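Local coordinates for protein Fe(2+) transporter FeoB (Methanocaldococcus jannaschii, PDB 2WJI) that probably transports ferrous iron across the cell membrane in a GTP-driven uptake system, its N-terminal G domain binding and releasing guanine nucleotide, at residues 2-8 / 50-56; 23-27 / 39-45; 112-118 / 140-146. One frame throughout, in Å; residues are numbered along the deposited sequence.

Contact 1. Residues 2-8 / 50-56; sequences KSYEIAL and EKFKVVD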
# COMPACT_ATOMS: atom_id res chain seq x y z
N LYS A 2 14.00 -0.25 -17.32
CA LYS A 2 14.29 -0.09 -15.89
C LYS A 2 13.14 -0.62 -15.04
O LYS A 2 11.98 -0.32 -15.31
CB LYS A 2 14.50 1.39 -15.56
CG LYS A 2 14.60 1.71 -14.08
CD LYS A 2 15.85 1.13 -13.44
CE LYS A 2 16.11 1.77 -12.09
NZ LYS A 2 17.35 1.27 -11.46
N SER A 3 13.47 -1.40 -14.01
CA SER A 3 12.46 -1.94 -13.11
C SER A 3 12.71 -1.52 -11.66
O SER A 3 13.84 -1.26 -11.27
CB SER A 3 12.40 -3.47 -13.21
OG SER A 3 13.67 -4.04 -12.93
N TYR A 4 11.62 -1.43 -10.89
CA TYR A 4 11.68 -1.12 -9.47
C TYR A 4 10.91 -2.18 -8.69
O TYR A 4 9.97 -2.79 -9.21
CB TYR A 4 11.01 0.23 -9.19
CG TYR A 4 11.67 1.41 -9.86
CD1 TYR A 4 12.75 2.04 -9.27
CD2 TYR A 4 11.18 1.91 -11.07
CE1 TYR A 4 13.36 3.13 -9.87
CE2 TYR A 4 11.79 3.00 -11.68
CZ TYR A 4 12.88 3.60 -11.08
OH TYR A 4 13.48 4.69 -11.67
N GLU A 5 11.27 -2.38 -7.42
CA GLU A 5 10.55 -3.33 -6.57
C GLU A 5 9.66 -2.64 -5.54
O GLU A 5 10.14 -1.81 -4.76
CB GLU A 5 11.52 -4.30 -5.88
CG GLU A 5 12.35 -5.10 -6.87
CD GLU A 5 12.48 -6.56 -6.47
OE1 GLU A 5 13.45 -7.22 -6.90
OE2 GLU A 5 11.60 -7.05 -5.72
N ILE A 6 8.38 -3.02 -5.54
CA ILE A 6 7.36 -2.39 -4.71
C ILE A 6 6.66 -3.44 -3.85
O ILE A 6 6.31 -4.51 -4.35
CB ILE A 6 6.31 -1.68 -5.62
CG1 ILE A 6 7.01 -0.87 -6.71
CG2 ILE A 6 5.38 -0.80 -4.81
CD1 ILE A 6 7.56 0.45 -6.24
N ALA A 7 6.45 -3.14 -2.56
CA ALA A 7 5.70 -4.02 -1.68
C ALA A 7 4.45 -3.33 -1.17
O ALA A 7 4.50 -2.16 -0.80
CB ALA A 7 6.56 -4.46 -0.49
N LEU A 8 3.33 -4.06 -1.15
CA LEU A 8 2.09 -3.59 -0.54
C LEU A 8 2.02 -4.16 0.87
O LEU A 8 2.24 -5.35 1.09
CB LEU A 8 0.88 -4.08 -1.34
CG LEU A 8 0.93 -3.85 -2.86
CD1 LEU A 8 -0.33 -4.38 -3.55
CD2 LEU A 8 1.15 -2.38 -3.18
N GLU A 50 8.57 2.66 -17.47
CA GLU A 50 9.29 1.90 -16.44
C GLU A 50 8.47 0.75 -15.90
O GLU A 50 7.24 0.78 -15.95
CB GLU A 50 9.78 2.81 -15.31
CG GLU A 50 10.86 3.81 -15.75
CD GLU A 50 11.18 4.84 -14.67
OE1 GLU A 50 10.27 5.22 -13.92
OE2 GLU A 50 12.35 5.29 -14.59
N LYS A 51 9.15 -0.26 -15.36
CA LYS A 51 8.46 -1.44 -14.89
C LYS A 51 8.47 -1.49 -13.36
O LYS A 51 9.48 -1.21 -12.73
CB LYS A 51 9.07 -2.70 -15.49
CG LYS A 51 8.43 -3.98 -14.98
CD LYS A 51 9.28 -5.21 -15.31
CE LYS A 51 9.09 -5.65 -16.75
NZ LYS A 51 9.53 -7.06 -16.96
N PHE A 52 7.32 -1.84 -12.79
CA PHE A 52 7.16 -1.89 -11.34
C PHE A 52 6.70 -3.28 -10.92
O PHE A 52 5.57 -3.68 -11.20
CB PHE A 52 6.18 -0.80 -10.88
CG PHE A 52 6.63 0.60 -11.23
CD1 PHE A 52 7.24 1.40 -10.28
CD2 PHE A 52 6.50 1.08 -12.53
CE1 PHE A 52 7.67 2.69 -10.60
CE2 PHE A 52 6.94 2.37 -12.86
CZ PHE A 52 7.52 3.17 -11.89
N LYS A 53 7.59 -4.02 -10.27
CA LYS A 53 7.28 -5.35 -9.77
C LYS A 53 6.63 -5.22 -8.39
O LYS A 53 7.17 -4.57 -7.50
CB LYS A 53 8.55 -6.21 -9.71
CG LYS A 53 9.24 -6.38 -11.06
CD LYS A 53 10.66 -6.92 -10.90
CE LYS A 53 11.39 -6.97 -12.24
NZ LYS A 53 12.77 -7.52 -12.10
N VAL A 54 5.48 -5.85 -8.23
CA VAL A 54 4.68 -5.68 -7.03
C VAL A 54 4.57 -6.99 -6.25
O VAL A 54 4.30 -8.05 -6.82
CB VAL A 54 3.27 -5.17 -7.36
CG1 VAL A 54 2.48 -4.89 -6.08
CG2 VAL A 54 3.33 -3.93 -8.24
N VAL A 55 4.79 -6.90 -4.94
CA VAL A 55 4.57 -8.03 -4.05
C VAL A 55 3.57 -7.64 -2.97
O VAL A 55 3.68 -6.56 -2.36
CB VAL A 55 5.88 -8.53 -3.40
CG1 VAL A 55 6.51 -7.43 -2.56
CG2 VAL A 55 5.62 -9.76 -2.56
N ASP A 56 2.59 -8.52 -2.74
CA ASP A 56 1.53 -8.28 -1.78
C ASP A 56 1.89 -9.05 -0.51
O ASP A 56 1.88 -10.28 -0.51
CB ASP A 56 0.21 -8.80 -2.35
CG ASP A 56 -1.02 -8.30 -1.59
OD1 ASP A 56 -0.85 -7.59 -0.57
OD2 ASP A 56 -2.15 -8.63 -2.01
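With CG set beside the backbone N in both residues (chi1 -62° in Tyr4, -60° in Phe52), the two rings leave neighbouring parallel strands in the same direction and lie side by side. The planes are inclined by only 26° but displaced, so little of one ring lies over the other, and the touch is made by Tyr4 CD2 and Phe52 CE1 at 3.6 Å. Farther out, the Glu50 carboxylate stands at the edge of the Tyr4 ring, its plane steeply turned from the ring; OE2 lies 3.2 Å from Tyr4 OH, while OE1 is taken by a salt bridge to Lys164. Ile6 CD1 meets the edge of Phe52, and the branch of Leu8 at CG rests on Val54 CG1 at 3.7 Å. On the other face Ala7 CB packs against Val55 CG1, and the extended chain of Lys53 runs past Ser3. Six backbone hydrogen bonds join the strands in parallel register, the first Lys51 N to Lys2 O and the last Leu8 N to Val55 O, each 2.8 Å. The pair belongs to the P-loop GTPase fold, and Asp56 probably opens its DxxG (G3) stretch, predicted to bind GTP. Strand 84-90 flanks strand 3-9 on its other edge, and strand 42-47 flanks 50-56. Helix 16-24 packs on the Leu8, Val54 and Asp56 side, where Asp56 touches Lys16 and Ser17, and Tyr76 of helix 68-80 covers Ala7 and Val55.

Contact 2. Residues 23-27 / 39-45; sequences LTGEN and EKKEGEF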
# COMPACT_ATOMS: atom_id res chain seq x y z
N LEU A 23 -3.78 -2.87 -9.95
CA LEU A 23 -2.49 -2.40 -10.48
C LEU A 23 -1.92 -3.32 -11.54
O LEU A 23 -1.41 -2.87 -12.55
CB LEU A 23 -1.47 -2.26 -9.34
CG LEU A 23 -1.59 -1.09 -8.36
CD1 LEU A 23 -0.72 -1.35 -7.14
CD2 LEU A 23 -1.23 0.23 -9.04
N THR A 24 -2.00 -4.62 -11.27
CA THR A 24 -1.26 -5.62 -12.03
C THR A 24 -2.12 -6.42 -13.00
O THR A 24 -1.59 -7.06 -13.92
CB THR A 24 -0.57 -6.61 -11.08
OG1 THR A 24 -1.58 -7.38 -10.42
CG2 THR A 24 0.24 -5.86 -10.04
N GLY A 25 -3.43 -6.40 -12.79
CA GLY A 25 -4.36 -7.15 -13.62
C GLY A 25 -4.41 -8.63 -13.27
O GLY A 25 -5.02 -9.42 -13.98
N GLU A 26 -3.76 -8.99 -12.16
CA GLU A 26 -3.74 -10.38 -11.70
C GLU A 26 -5.01 -10.71 -10.92
O GLU A 26 -5.72 -9.81 -10.47
CB GLU A 26 -2.51 -10.64 -10.83
CG GLU A 26 -1.18 -10.43 -11.54
CD GLU A 26 -0.89 -11.49 -12.58
OE1 GLU A 26 -1.48 -12.59 -12.48
OE2 GLU A 26 -0.08 -11.23 -13.50
N ASN A 27 -5.28 -12.00 -10.76
CA ASN A 27 -6.42 -12.48 -9.99
C ASN A 27 -7.70 -11.72 -10.34
O ASN A 27 -8.25 -11.00 -9.50
CB ASN A 27 -6.13 -12.36 -8.49
CG ASN A 27 -4.79 -12.94 -8.11
OD1 ASN A 27 -4.43 -14.04 -8.52
ND2 ASN A 27 -4.03 -12.19 -7.31
N GLU A 39 -4.60 -17.24 -5.24
CA GLU A 39 -4.18 -15.85 -5.40
C GLU A 39 -2.69 -15.68 -5.68
O GLU A 39 -1.84 -16.18 -4.95
CB GLU A 39 -4.58 -15.02 -4.17
CG GLU A 39 -4.30 -13.55 -4.34
CD GLU A 39 -4.82 -12.72 -3.19
OE1 GLU A 39 -5.26 -13.31 -2.18
OE2 GLU A 39 -4.78 -11.48 -3.29
N LYS A 40 -2.38 -14.95 -6.75
CA LYS A 40 -1.00 -14.56 -7.02
C LYS A 40 -0.62 -13.38 -6.13
O LYS A 40 -1.41 -12.45 -5.94
CB LYS A 40 -0.81 -14.21 -8.49
CG LYS A 40 -0.88 -15.42 -9.41
CD LYS A 40 -0.68 -15.05 -10.86
CE LYS A 40 -0.98 -16.23 -11.77
NZ LYS A 40 -2.37 -16.75 -11.58
N LYS A 41 0.58 -13.43 -5.56
CA LYS A 41 1.05 -12.40 -4.66
C LYS A 41 2.19 -11.60 -5.30
O LYS A 41 2.72 -10.67 -4.69
CB LYS A 41 1.53 -13.02 -3.34
CG LYS A 41 0.60 -14.10 -2.82
CD LYS A 41 -0.58 -13.53 -2.06
CE LYS A 41 -0.18 -13.16 -0.64
NZ LYS A 41 -1.36 -12.80 0.18
N GLU A 42 2.56 -11.98 -6.52
CA GLU A 42 3.57 -11.24 -7.28
C GLU A 42 3.07 -10.91 -8.67
O GLU A 42 2.41 -11.72 -9.32
CB GLU A 42 4.88 -12.02 -7.35
CG GLU A 42 5.78 -11.81 -6.15
CD GLU A 42 7.03 -12.67 -6.19
OE1 GLU A 42 6.91 -13.90 -5.97
OE2 GLU A 42 8.12 -12.12 -6.43
N GLY A 43 3.41 -9.71 -9.15
CA GLY A 43 3.00 -9.26 -10.46
C GLY A 43 3.74 -8.00 -10.83
O GLY A 43 4.73 -7.66 -10.19
N GLU A 44 3.27 -7.30 -11.85
CA GLU A 44 3.90 -6.06 -12.26
C GLU A 44 2.96 -5.19 -13.10
O GLU A 44 1.98 -5.68 -13.65
CB GLU A 44 5.19 -6.35 -13.05
CG GLU A 44 4.97 -7.13 -14.34
CD GLU A 44 6.25 -7.41 -15.12
OE1 GLU A 44 6.24 -7.25 -16.35
OE2 GLU A 44 7.26 -7.81 -14.50
N PHE A 45 3.27 -3.89 -13.15
CA PHE A 45 2.66 -2.99 -14.13
C PHE A 45 3.74 -2.09 -14.71
O PHE A 45 4.83 -1.96 -14.16
CB PHE A 45 1.55 -2.15 -13.51
CG PHE A 45 2.02 -1.21 -12.43
CD1 PHE A 45 2.37 0.09 -12.74
CD2 PHE A 45 2.10 -1.62 -11.11
CE1 PHE A 45 2.79 0.97 -11.76
CE2 PHE A 45 2.52 -0.75 -10.12
CZ PHE A 45 2.87 0.54 -10.45
O HOH W 1 1.33 -8.74 -13.45
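Asn27 turns its side-chain amide onto the backbone of Lys40 and grips it twice. Its OD1 accepts from Lys40 N at 2.9 Å in an almost straight bond (177° at the hydrogen), although the donor sits well to the side of the C=O direction. Its ND2 donates an N-H to Lys40 O at 3.0 Å; that oxygen lies in the amide plane and is met on a lone pair, so the two bonds fix the rotation of the amide. The Glu39 side chain crosses Asn27 at about a right angle, its CG 3.3 Å from Asn27 ND2.

Glu26 also crosses Lys40 nearly at a right angle. Folded back at chi2 (-71°), its carboxylate comes across the aliphatic part of the lysine, with OE1 at CD, while Glu26 OE1 and Lys40 NZ remain 4.3 Å apart, too far for a salt bridge. A water accepts from Glu44 N at 2.9 Å and lies 2.9 Å from Glu26 OE2, to which it probably donates. Gly43 faces Thr24 and Glu26 where a side chain would come tight against both.

At the other end Leu23 and Phe45 run side by side, and Leu23 CD2 lies over one face of the ring, 4.0 Å from CE2. Thr24 OG1 accepts from Glu26 N in an ST turn and bonds to Phe20 O.

Amide bonds and a water bridge thus tie the turn after helix 16-24, with magnesium-binding Thr24 at the helix end, to the chain following Glu39, which closes a GTP-binding stretch probably corresponding to switch I (G2); the Glu26-Lys40 attraction is probably a modest addition.

Contact 3. Residues 112-118 / 140-146; sequences LLALNKM and KVVPLSA. With GNP (phosphoaminophosphonic acid-guanylate ester), chain C.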
# COMPACT_ATOMS: atom_id res chain seq x y z
N LEU A 112 5.07 5.27 1.12
CA LEU A 112 4.00 5.98 0.43
C LEU A 112 2.68 5.44 0.93
O LEU A 112 2.48 4.22 1.02
CB LEU A 112 4.09 5.76 -1.08
CG LEU A 112 2.89 6.28 -1.87
CD1 LEU A 112 2.71 7.76 -1.62
CD2 LEU A 112 3.07 6.01 -3.37
N LEU A 113 1.76 6.34 1.26
CA LEU A 113 0.51 5.96 1.90
C LEU A 113 -0.63 5.94 0.88
O LEU A 113 -0.93 6.95 0.25
CB LEU A 113 0.20 6.93 3.03
CG LEU A 113 -0.24 6.32 4.35
CD1 LEU A 113 0.71 5.20 4.72
CD2 LEU A 113 -0.27 7.38 5.45
N ALA A 114 -1.25 4.78 0.72
CA ALA A 114 -2.45 4.65 -0.10
C ALA A 114 -3.66 4.56 0.82
O ALA A 114 -3.83 3.58 1.55
CB ALA A 114 -2.35 3.42 -1.00
N LEU A 115 -4.48 5.60 0.78
CA LEU A 115 -5.61 5.77 1.68
C LEU A 115 -6.87 5.29 0.99
O LEU A 115 -7.50 6.01 0.21
CB LEU A 115 -5.71 7.25 2.06
CG LEU A 115 -6.76 7.71 3.07
CD1 LEU A 115 -6.47 7.15 4.45
CD2 LEU A 115 -6.77 9.23 3.10
N ASN A 116 -7.22 4.04 1.27
CA ASN A 116 -8.27 3.33 0.58
C ASN A 116 -9.65 3.48 1.24
O ASN A 116 -9.77 3.98 2.35
CB ASN A 116 -7.90 1.85 0.46
CG ASN A 116 -8.66 1.15 -0.65
OD1 ASN A 116 -9.03 1.76 -1.64
ND2 ASN A 116 -8.87 -0.16 -0.50
N LYS A 117 -10.68 3.04 0.51
CA LYS A 117 -12.05 3.06 0.99
C LYS A 117 -12.56 4.48 1.22
O LYS A 117 -13.34 4.72 2.14
CB LYS A 117 -12.20 2.20 2.25
CG LYS A 117 -11.70 0.77 2.07
CD LYS A 117 -12.12 -0.14 3.23
CE LYS A 117 -11.70 -1.58 2.97
NZ LYS A 117 -12.28 -2.54 3.96
N MET A 118 -12.13 5.41 0.38
CA MET A 118 -12.56 6.80 0.52
C MET A 118 -14.06 6.91 0.28
O MET A 118 -14.72 7.79 0.84
CB MET A 118 -11.81 7.73 -0.44
CG MET A 118 -10.34 7.94 -0.09
SD MET A 118 -10.08 8.96 1.38
CE MET A 118 -10.60 10.57 0.77
N LYS A 140 3.92 10.98 1.42
CA LYS A 140 2.89 11.27 0.43
C LYS A 140 1.66 10.39 0.64
O LYS A 140 1.78 9.21 0.96
CB LYS A 140 3.45 11.07 -0.98
CG LYS A 140 3.18 12.24 -1.92
CD LYS A 140 3.64 13.56 -1.30
CE LYS A 140 5.10 13.50 -0.86
NZ LYS A 140 5.42 14.51 0.20
N VAL A 141 0.48 10.98 0.47
CA VAL A 141 -0.78 10.27 0.68
C VAL A 141 -1.62 10.26 -0.59
O VAL A 141 -1.92 11.31 -1.15
CB VAL A 141 -1.62 10.90 1.81
CG1 VAL A 141 -2.98 10.23 1.88
CG2 VAL A 141 -0.89 10.80 3.14
N VAL A 142 -2.02 9.07 -1.02
CA VAL A 142 -2.86 8.94 -2.21
C VAL A 142 -4.26 8.46 -1.84
O VAL A 142 -4.43 7.31 -1.44
CB VAL A 142 -2.26 7.95 -3.22
CG1 VAL A 142 -3.09 7.92 -4.49
CG2 VAL A 142 -0.82 8.31 -3.52
N PRO A 143 -5.27 9.33 -1.98
CA PRO A 143 -6.64 8.93 -1.67
C PRO A 143 -7.23 8.07 -2.79
O PRO A 143 -7.14 8.44 -3.95
CB PRO A 143 -7.40 10.26 -1.60
CG PRO A 143 -6.34 11.34 -1.57
CD PRO A 143 -5.15 10.77 -2.26
N LEU A 144 -7.83 6.94 -2.45
CA LEU A 144 -8.46 6.15 -3.50
C LEU A 144 -9.63 5.30 -3.01
O LEU A 144 -9.87 5.16 -1.82
CB LEU A 144 -7.44 5.28 -4.22
CG LEU A 144 -6.70 4.17 -3.48
CD1 LEU A 144 -6.08 3.21 -4.47
CD2 LEU A 144 -5.64 4.74 -2.54
N SER A 145 -10.37 4.76 -3.97
CA SER A 145 -11.41 3.77 -3.68
C SER A 145 -11.21 2.63 -4.66
O SER A 145 -11.76 2.64 -5.76
CB SER A 145 -12.80 4.38 -3.83
OG SER A 145 -12.95 5.53 -3.01
N ALA A 146 -10.43 1.64 -4.24
CA ALA A 146 -9.94 0.60 -5.15
C ALA A 146 -11.02 -0.32 -5.70
O ALA A 146 -10.91 -0.80 -6.84
CB ALA A 146 -8.85 -0.21 -4.48
PG GNP C . -6.41 -9.63 3.66
O1G GNP C . -5.47 -10.14 2.62
O2G GNP C . -5.72 -8.97 4.84
O3G GNP C . -7.19 -10.87 4.02
N3B GNP C . -7.44 -8.57 3.02
PB GNP C . -7.13 -7.46 1.91
O1B GNP C . -6.33 -6.37 2.50
O2B GNP C . -6.54 -8.13 0.75
O3A GNP C . -8.47 -6.85 1.46
PA GNP C . -9.26 -7.14 0.16
O1A GNP C . -8.67 -6.35 -0.95
O2A GNP C . -9.41 -8.60 -0.08
O5' GNP C . -10.68 -6.55 0.42
C5' GNP C . -11.22 -6.56 1.74
C4' GNP C . -12.65 -6.06 1.71
O4' GNP C . -12.68 -4.61 1.59
C3' GNP C . -13.50 -6.60 0.56
O3' GNP C . -14.84 -6.74 1.00
C2' GNP C . -13.40 -5.48 -0.46
O2' GNP C . -14.52 -5.45 -1.31
C1' GNP C . -13.42 -4.27 0.45
N9 GNP C . -12.84 -3.11 -0.21
C8 GNP C . -11.64 -3.05 -0.88
N7 GNP C . -11.40 -1.87 -1.38
C5 GNP C . -12.51 -1.10 -1.03
C6 GNP C . -12.81 0.25 -1.30
O6 GNP C . -12.13 1.08 -1.93
N1 GNP C . -14.04 0.64 -0.77
C2 GNP C . -14.88 -0.19 -0.06
N2 GNP C . -16.03 0.35 0.38
N3 GNP C . -14.61 -1.47 0.20
C4 GNP C . -13.41 -1.85 -0.31
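Backbone hydrogen bonds join the two parallel strands: Leu113 N to Lys140 O, Val142 N to Leu113 O (2.7 Å), Leu115 N to Val142 O, and Leu144 N to Leu115 O. Beyond them, Met118 N reaches Leu144 O at 3.2 Å, so the start of helix 118-123 is held to the segment after strand 141-143.

Among apolar contacts, Val141 straddles two leucines, its CG2 against Leu113 CB and its CG1 against Leu115 CB. Ala114 CB meets Leu144 CD2 on the opposite face, and Met118, bent at chi2 and chi3, brings CE to 4.0 Å from Pro143 CB.

The polar side-chain contact belongs to Asn116. Its CG, anti to the backbone N (chi1 -159°), places OD1 at Ala146 N, which donates at 3.0 Å in the carbonyl plane. ND2 bonds to Val14 O of the P-loop and lies 3.2 Å from N7 of the guanine. A leucine at this position would probably leave Ala146 N without this acceptor and Val14 O and guanine N7 without the amide beside them.

Around the ligand, the extended Lys117 chain runs along the guanine, and NZ bonds to ribose O4' (3.2 Å) and to Asn13 O. Ala146 N lies 2.9 Å from guanine O6. Asn116 and Lys117 belong to the NKxD motif (G4) and Ser145 and Ala146 to G5, so one asparagine couples both base-recognition elements to the P-loop.

In the fold
All three contacts reach one six-stranded sheet. Contact 3 is the buried one, near the chain's centre, and joins edge strand 141-143 to its neighbour, with the guanine at the loops that follow them; contact 1 is partly buried, its apolar core giving way to charged groups at the end near Lys2 and Glu50; contact 2 lies at the surface. Contacts 1 and 3 are parallel strand pairs held by backbone bonds, whereas contact 2 joins a helix end and the turn after it to a strand and the loop before it, mainly through side-chain amide and water bonds. Contacts 1 and 2 touch, strand 42-47 pairing antiparallel with 50-56 (Val54 N to Gly43 O, 2.8 Å). Contact 3 touches neither.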